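Local atomic coordinates of endo-beta-N-acetylglucosaminidase F1 (Bacteroides thetaiotaomicron VPI-5482, PDB entry 6TCV), a protein that probably cleaves high-mannose N-glycans within their chitobiose core as an endo-beta-N-acetylglucosaminidase of a human gut bacterium, and is held here with a Man9GlcNAc2-asparagine substrate. Residues Y171-V176 and W400-A405; D197-F202 and V242-G247. The protein carries 2 engineered substitutions. All blocks are in the same frame, centred on the assembly; numbering follows the deposited sequence.

Interaction 1. Residues Y171-V176 and W400-A405; sequences YLFFEV and WFMGFA. With MAN (alpha-D-mannopyranose), chain B; NAG (2-acetamido-2-deoxy-beta-D-glucopyranose), chain C; MAN (alpha-D-mannopyranose), chain D; BMA (beta-D-mannopyranose), chain E.
Phe-173 and Phe-404 meet across two parallel strands where the contact is most tightly filled. CB of Phe-173 lies 3.4 Å from CD2 of Phe-404, and the two ring planes stand at 57° to each other. The two rings reach each other from different first torsions: CG of Phe-404 is anti to its own N (chi1 -177°), whereas CG of Phe-173 is anti to its carbonyl carbon (chi1 -67°). Met-402 fills in behind, its CG 3.8 Å from CE1 of Phe-173 and its sulfur at the edge of that ring, a Met-aromatic contact. Beneath these side chains the backbones are laced by four hydrogen bonds, Tyr-171 N to Phe-401 O, Gly-403 N to Tyr-171 O, Phe-173 N to Gly-403 O and Ala-405 N to Phe-173 O, each 2.9 Å long. The pairing joins the first and last strands of the eight-stranded parallel beta/alpha barrel expected of an Endo F1-type glycosidase, so this is the seam that closes the barrel. Tyr-171, Phe-173, Met-402 and Phe-404 point into its interior, where Tyr-171 OH reaches Thr-326; on the other face Leu-172 CD1 lies against the bare backbone of Gly-403. Packing is sparser toward the start of the strands, where Tyr-171 CB and Trp-400 CE3 approach to only 4.0 Å. At the opposite end the protein gives way to sugar. C8 of the N-acetylglucosamine sits 3.8 Å above one face of the Phe-173 ring, offset toward its rim. Glu-175, bent at chi2, spreads its carboxylate among three hydroxyls: O6 of the chain D mannose donates to OE1 at 2.7 Å, while OE2 accepts O2 of the beta-mannose at 2.6 Å and O6 of the chain B mannose at 2.7 Å, which together fix the rotation of the group.

Interaction 2. Residues D197-F202 and V242-G247; sequences DVVVLF and VKVLLG. With NAG (2-acetamido-2-deoxy-beta-D-glucopyranose), chain C.
Residues 198-202 and 243-247 run parallel, their axes 4.5 Å apart at the closest and inclined by 29°. Five hydrogen bonds alternate between them, from Lys-243 N to Asp-197 O at 2.9 Å through to Gly-247 N and Leu-201 O; in this last the donor stands above the carbonyl plane and the bond is bent to 142°. On the interior face of the barrel Val-198 CG1 meets Leu-245 CD1 at 3.6 Å, and Val-200 CG1, anti to its backbone N (chi1 -180°), reaches over CA of Gly-247 at 3.6 Å. The other face, turned to helix 235-238, joins Val-199 CG2 to Val-244 CG2 and Leu-201 CD1 to Val-244 CG1. At the end of the segment, directed away from 242-247, the Phe-202 ring carries CZ to 3.3 Å from O7 of the N-acetylglucosamine, whose O3 lies at the ring edge, in plane. An alanine at Phe-202 is likely to leave that acetamide without its aromatic neighbour and the Phe-404 ring without its edge-to-face mate. Lys-243 NZ and the Asp-197 carboxylate bond elsewhere, to Glu-38 and Lys-163 respectively, so the charged ends add no salt bridge between these two strands, and their cohesion rests mainly on backbone hydrogen bonds and apolar packing.

Overall arrangement
Both interactions are buried pairings of parallel strands in one barrel, and they abut: strands 169-175 and 198-209 are neighbours, with Leu-172 N bonded to Val-198 O and Leu-172 O to Val-200 N. Interaction 2 continues the barrel to its third strand and is nested within the long chain loop that interaction 1 closes. Their chemistry differs with place. The 171-176/400-405 seam is rich in aromatic rings and ends in an acidic group gripping mannose, whereas 197-202/242-247 is almost wholly aliphatic and meets sugar at Phe-202, next to Glu-175. The N-acetylglucosamine touches both, so the two pairings reach the bound glycan side by side at the C-terminal ends of their strands.

Interaction 1. Residues Y171-V176 and W400-A405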
# COMPACT_ATOMS: atom_id res chain seq x y z
N TYR A 171 -7.03 5.42 -4.17
CA TYR A 171 -5.63 5.69 -3.79
C TYR A 171 -5.39 7.18 -3.92
O TYR A 171 -5.44 7.72 -5.04
CB TYR A 171 -4.74 4.89 -4.74
CG TYR A 171 -3.26 4.84 -4.38
CD1 TYR A 171 -2.42 5.91 -4.57
CD2 TYR A 171 -2.72 3.68 -3.87
CE1 TYR A 171 -1.06 5.85 -4.24
CE2 TYR A 171 -1.34 3.61 -3.56
CZ TYR A 171 -0.57 4.70 -3.74
OH TYR A 171 0.80 4.67 -3.46
N LEU A 172 -5.13 7.88 -2.81
CA LEU A 172 -5.11 9.33 -2.79
C LEU A 172 -3.80 9.86 -2.23
O LEU A 172 -3.45 9.56 -1.10
CB LEU A 172 -6.27 9.83 -1.90
CG LEU A 172 -6.47 11.34 -1.89
CD1 LEU A 172 -6.83 11.84 -3.27
CD2 LEU A 172 -7.58 11.69 -0.88
N PHE A 173 -3.16 10.76 -2.96
CA PHE A 173 -1.99 11.47 -2.46
C PHE A 173 -2.38 12.82 -1.90
O PHE A 173 -3.05 13.59 -2.57
CB PHE A 173 -0.99 11.77 -3.58
CG PHE A 173 -0.30 10.61 -4.21
CD1 PHE A 173 -0.89 9.91 -5.26
CD2 PHE A 173 1.04 10.30 -3.89
CE1 PHE A 173 -0.19 8.92 -5.95
CE2 PHE A 173 1.70 9.26 -4.55
CZ PHE A 173 1.06 8.57 -5.58
N PHE A 174 -1.91 13.13 -0.68
CA PHE A 174 -1.98 14.49 -0.14
C PHE A 174 -0.64 15.17 -0.24
O PHE A 174 0.39 14.61 0.17
CB PHE A 174 -2.35 14.46 1.34
CG PHE A 174 -3.77 14.16 1.58
CD1 PHE A 174 -4.71 15.13 1.49
CD2 PHE A 174 -4.18 12.85 1.82
CE1 PHE A 174 -6.08 14.82 1.67
CE2 PHE A 174 -5.56 12.56 1.99
CZ PHE A 174 -6.46 13.53 1.92
N GLU A 175 -0.63 16.41 -0.76
CA GLU A 175 0.54 17.27 -0.68
C GLU A 175 0.56 17.83 0.74
O GLU A 175 -0.06 18.85 1.05
CB GLU A 175 0.46 18.37 -1.72
CG GLU A 175 0.74 17.94 -3.14
CD GLU A 175 2.18 18.07 -3.61
OE1 GLU A 175 3.11 17.93 -2.78
OE2 GLU A 175 2.39 18.32 -4.81
N VAL A 176 1.23 17.12 1.64
CA VAL A 176 1.17 17.45 3.07
C VAL A 176 1.90 18.72 3.42
O VAL A 176 1.78 19.20 4.54
CB VAL A 176 1.59 16.26 3.94
CG1 VAL A 176 0.66 15.09 3.74
CG2 VAL A 176 3.07 15.84 3.72
N TRP A 400 -7.96 -0.03 -9.15
CA TRP A 400 -7.72 1.23 -8.42
C TRP A 400 -8.07 2.43 -9.26
O TRP A 400 -7.89 2.43 -10.49
CB TRP A 400 -6.22 1.31 -7.96
CG TRP A 400 -5.89 0.21 -7.02
CD1 TRP A 400 -5.49 -1.05 -7.31
CD2 TRP A 400 -6.00 0.25 -5.58
NE1 TRP A 400 -5.39 -1.82 -6.16
CE2 TRP A 400 -5.70 -1.02 -5.09
CE3 TRP A 400 -6.33 1.26 -4.67
CZ2 TRP A 400 -5.73 -1.33 -3.74
CZ3 TRP A 400 -6.34 0.95 -3.33
CH2 TRP A 400 -6.05 -0.31 -2.89
N PHE A 401 -8.48 3.49 -8.58
CA PHE A 401 -8.48 4.83 -9.13
C PHE A 401 -7.61 5.71 -8.24
O PHE A 401 -7.68 5.59 -7.01
CB PHE A 401 -9.92 5.42 -9.28
CG PHE A 401 -10.76 5.34 -8.05
CD1 PHE A 401 -11.51 4.21 -7.77
CD2 PHE A 401 -10.83 6.40 -7.16
CE1 PHE A 401 -12.25 4.13 -6.61
CE2 PHE A 401 -11.60 6.33 -6.02
CZ PHE A 401 -12.30 5.20 -5.73
N MET A 402 -6.81 6.58 -8.85
CA MET A 402 -5.84 7.40 -8.12
C MET A 402 -6.23 8.86 -8.24
O MET A 402 -6.71 9.31 -9.30
CB MET A 402 -4.44 7.12 -8.59
CG MET A 402 -3.34 7.92 -7.89
SD MET A 402 -2.99 9.56 -8.60
CE MET A 402 -1.51 9.14 -9.55
N GLY A 403 -6.02 9.59 -7.15
CA GLY A 403 -6.16 11.03 -7.11
C GLY A 403 -4.97 11.65 -6.41
O GLY A 403 -4.30 11.01 -5.60
N PHE A 404 -4.67 12.88 -6.80
CA PHE A 404 -3.49 13.63 -6.33
C PHE A 404 -3.79 15.06 -5.98
O PHE A 404 -4.32 15.80 -6.82
CB PHE A 404 -2.40 13.52 -7.40
CG PHE A 404 -1.09 14.18 -7.04
CD1 PHE A 404 -0.88 15.53 -7.34
CD2 PHE A 404 -0.08 13.51 -6.39
CE1 PHE A 404 0.28 16.15 -7.00
CE2 PHE A 404 1.08 14.14 -6.03
CZ PHE A 404 1.30 15.48 -6.31
N ALA A 405 -3.44 15.48 -4.77
CA ALA A 405 -3.39 16.87 -4.31
C ALA A 405 -4.79 17.48 -4.22
O ALA A 405 -4.95 18.62 -4.66
CB ALA A 405 -2.43 17.69 -5.16
C1 MAN B . 3.16 23.06 -6.64
C2 MAN B . 3.24 24.24 -5.68
C3 MAN B . 3.19 23.72 -4.24
C4 MAN B . 1.92 22.89 -4.08
C5 MAN B . 1.83 21.75 -5.10
C6 MAN B . 0.50 21.00 -5.11
O2 MAN B . 2.11 25.11 -5.83
O3 MAN B . 3.24 24.79 -3.29
O4 MAN B . 1.86 22.24 -2.81
O5 MAN B . 1.98 22.31 -6.43
O6 MAN B . 0.54 19.89 -6.00
C1 NAG C . 4.34 14.62 -10.68
C2 NAG C . 4.66 14.26 -9.24
C3 NAG C . 4.74 15.46 -8.30
C4 NAG C . 4.27 16.72 -9.01
C5 NAG C . 2.97 16.41 -9.72
C6 NAG C . 2.30 17.63 -10.35
C7 NAG C . 4.07 12.15 -8.13
C8 NAG C . 2.92 11.23 -7.75
N2 NAG C . 3.72 13.27 -8.75
O3 NAG C . 6.09 15.63 -7.86
O4 NAG C . 4.04 17.72 -8.00
O5 NAG C . 3.21 15.49 -10.80
O6 NAG C . 1.19 17.24 -11.09
O7 NAG C . 5.25 11.87 -7.91
C1 MAN D . 9.05 19.92 -2.25
C2 MAN D . 9.78 19.69 -0.93
C3 MAN D . 9.92 18.19 -0.72
C4 MAN D . 8.57 17.48 -0.81
C5 MAN D . 7.85 17.84 -2.10
C6 MAN D . 6.41 17.36 -2.12
O2 MAN D . 9.02 20.34 0.11
O3 MAN D . 10.46 17.95 0.58
O4 MAN D . 8.78 16.07 -0.85
O5 MAN D . 7.80 19.28 -2.24
O6 MAN D . 5.76 17.79 -3.34
C1 BMA E . 4.56 19.00 -8.28
C2 BMA E . 4.02 19.98 -7.26
C3 BMA E . 4.60 21.36 -7.50
C4 BMA E . 6.12 21.31 -7.61
C5 BMA E . 6.56 20.21 -8.58
C6 BMA E . 8.05 19.98 -8.58
O2 BMA E . 4.44 19.54 -5.96
O3 BMA E . 4.32 22.28 -6.45
O4 BMA E . 6.66 22.53 -8.11
O5 BMA E . 5.97 18.95 -8.20
O6 BMA E . 8.44 19.71 -7.21

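Interaction 2. Residues D197-F202 and V242-G247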
# COMPACT_ATOMS: atom_id res chain seq x y z
N ASP A 197 -9.50 4.20 0.12
CA ASP A 197 -8.98 3.04 0.86
C ASP A 197 -7.54 3.25 1.29
O ASP A 197 -7.13 2.74 2.34
CB ASP A 197 -9.02 1.80 -0.05
CG ASP A 197 -10.41 1.44 -0.51
OD1 ASP A 197 -10.98 2.18 -1.33
OD2 ASP A 197 -10.92 0.38 -0.05
N VAL A 198 -6.74 3.93 0.46
CA VAL A 198 -5.31 4.13 0.68
C VAL A 198 -4.97 5.59 0.46
O VAL A 198 -5.43 6.18 -0.53
CB VAL A 198 -4.49 3.24 -0.28
CG1 VAL A 198 -3.01 3.52 -0.14
CG2 VAL A 198 -4.82 1.77 -0.07
N VAL A 199 -4.22 6.18 1.38
CA VAL A 199 -3.74 7.56 1.24
C VAL A 199 -2.25 7.62 1.43
O VAL A 199 -1.68 6.79 2.14
CB VAL A 199 -4.47 8.51 2.20
CG1 VAL A 199 -6.00 8.41 2.06
CG2 VAL A 199 -4.05 8.31 3.62
N VAL A 200 -1.62 8.55 0.73
CA VAL A 200 -0.18 8.74 0.75
C VAL A 200 0.16 10.12 1.30
O VAL A 200 -0.38 11.14 0.85
CB VAL A 200 0.42 8.57 -0.64
CG1 VAL A 200 1.93 8.77 -0.62
CG2 VAL A 200 0.09 7.21 -1.22
N LEU A 201 1.12 10.15 2.23
CA LEU A 201 1.70 11.39 2.73
C LEU A 201 2.82 11.79 1.79
O LEU A 201 3.93 11.25 1.86
CB LEU A 201 2.20 11.19 4.15
CG LEU A 201 1.21 10.51 5.09
CD1 LEU A 201 1.87 10.33 6.47
CD2 LEU A 201 -0.12 11.24 5.19
N PHE A 202 2.52 12.72 0.87
CA PHE A 202 3.45 13.07 -0.21
C PHE A 202 4.14 14.37 0.19
O PHE A 202 3.51 15.43 0.22
CB PHE A 202 2.67 13.21 -1.52
CG PHE A 202 3.55 13.35 -2.75
CD1 PHE A 202 4.07 12.21 -3.35
CD2 PHE A 202 3.78 14.57 -3.33
CE1 PHE A 202 4.84 12.33 -4.48
CE2 PHE A 202 4.54 14.71 -4.46
CZ PHE A 202 5.05 13.59 -5.05
N VAL A 242 -8.59 3.11 6.87
CA VAL A 242 -7.81 3.68 5.77
C VAL A 242 -6.34 3.27 5.97
O VAL A 242 -5.81 3.33 7.09
CB VAL A 242 -7.92 5.22 5.80
CG1 VAL A 242 -7.07 5.88 4.74
CG2 VAL A 242 -9.37 5.66 5.64
N LYS A 243 -5.68 2.90 4.88
CA LYS A 243 -4.26 2.59 4.95
C LYS A 243 -3.46 3.84 4.63
O LYS A 243 -3.63 4.43 3.54
CB LYS A 243 -3.90 1.48 3.96
CG LYS A 243 -4.57 0.16 4.27
CD LYS A 243 -4.14 -0.91 3.28
CE LYS A 243 -4.56 -2.29 3.75
NZ LYS A 243 -6.01 -2.39 3.90
N VAL A 244 -2.55 4.21 5.55
CA VAL A 244 -1.77 5.44 5.46
C VAL A 244 -0.35 5.06 5.07
O VAL A 244 0.34 4.37 5.84
CB VAL A 244 -1.80 6.25 6.75
CG1 VAL A 244 -0.89 7.47 6.62
CG2 VAL A 244 -3.22 6.66 7.09
N LEU A 245 0.10 5.50 3.90
CA LEU A 245 1.43 5.18 3.40
C LEU A 245 2.31 6.41 3.49
O LEU A 245 1.88 7.54 3.26
CB LEU A 245 1.40 4.75 1.93
CG LEU A 245 0.37 3.70 1.53
CD1 LEU A 245 0.57 3.23 0.11
CD2 LEU A 245 0.38 2.51 2.47
N LEU A 246 3.60 6.18 3.74
CA LEU A 246 4.59 7.24 3.62
C LEU A 246 5.01 7.34 2.16
O LEU A 246 5.42 6.34 1.55
CB LEU A 246 5.80 6.93 4.50
CG LEU A 246 6.87 8.05 4.59
CD1 LEU A 246 6.27 9.31 5.20
CD2 LEU A 246 8.06 7.52 5.39
N GLY A 247 4.89 8.52 1.57
CA GLY A 247 5.45 8.73 0.24
C GLY A 247 6.94 9.03 0.35
O GLY A 247 7.37 9.76 1.23
C1 NAG C . 4.34 14.62 -10.68
C2 NAG C . 4.66 14.26 -9.24
C3 NAG C . 4.74 15.46 -8.30
C4 NAG C . 4.27 16.72 -9.01
C5 NAG C . 2.97 16.41 -9.72
C6 NAG C . 2.30 17.63 -10.35
C7 NAG C . 4.07 12.15 -8.13
C8 NAG C . 2.92 11.23 -7.75
N2 NAG C . 3.72 13.27 -8.75
O3 NAG C . 6.09 15.63 -7.86
O4 NAG C . 4.04 17.72 -8.00
O5 NAG C . 3.21 15.49 -10.80
O6 NAG C . 1.19 17.24 -11.09
O7 NAG C . 5.25 11.87 -7.91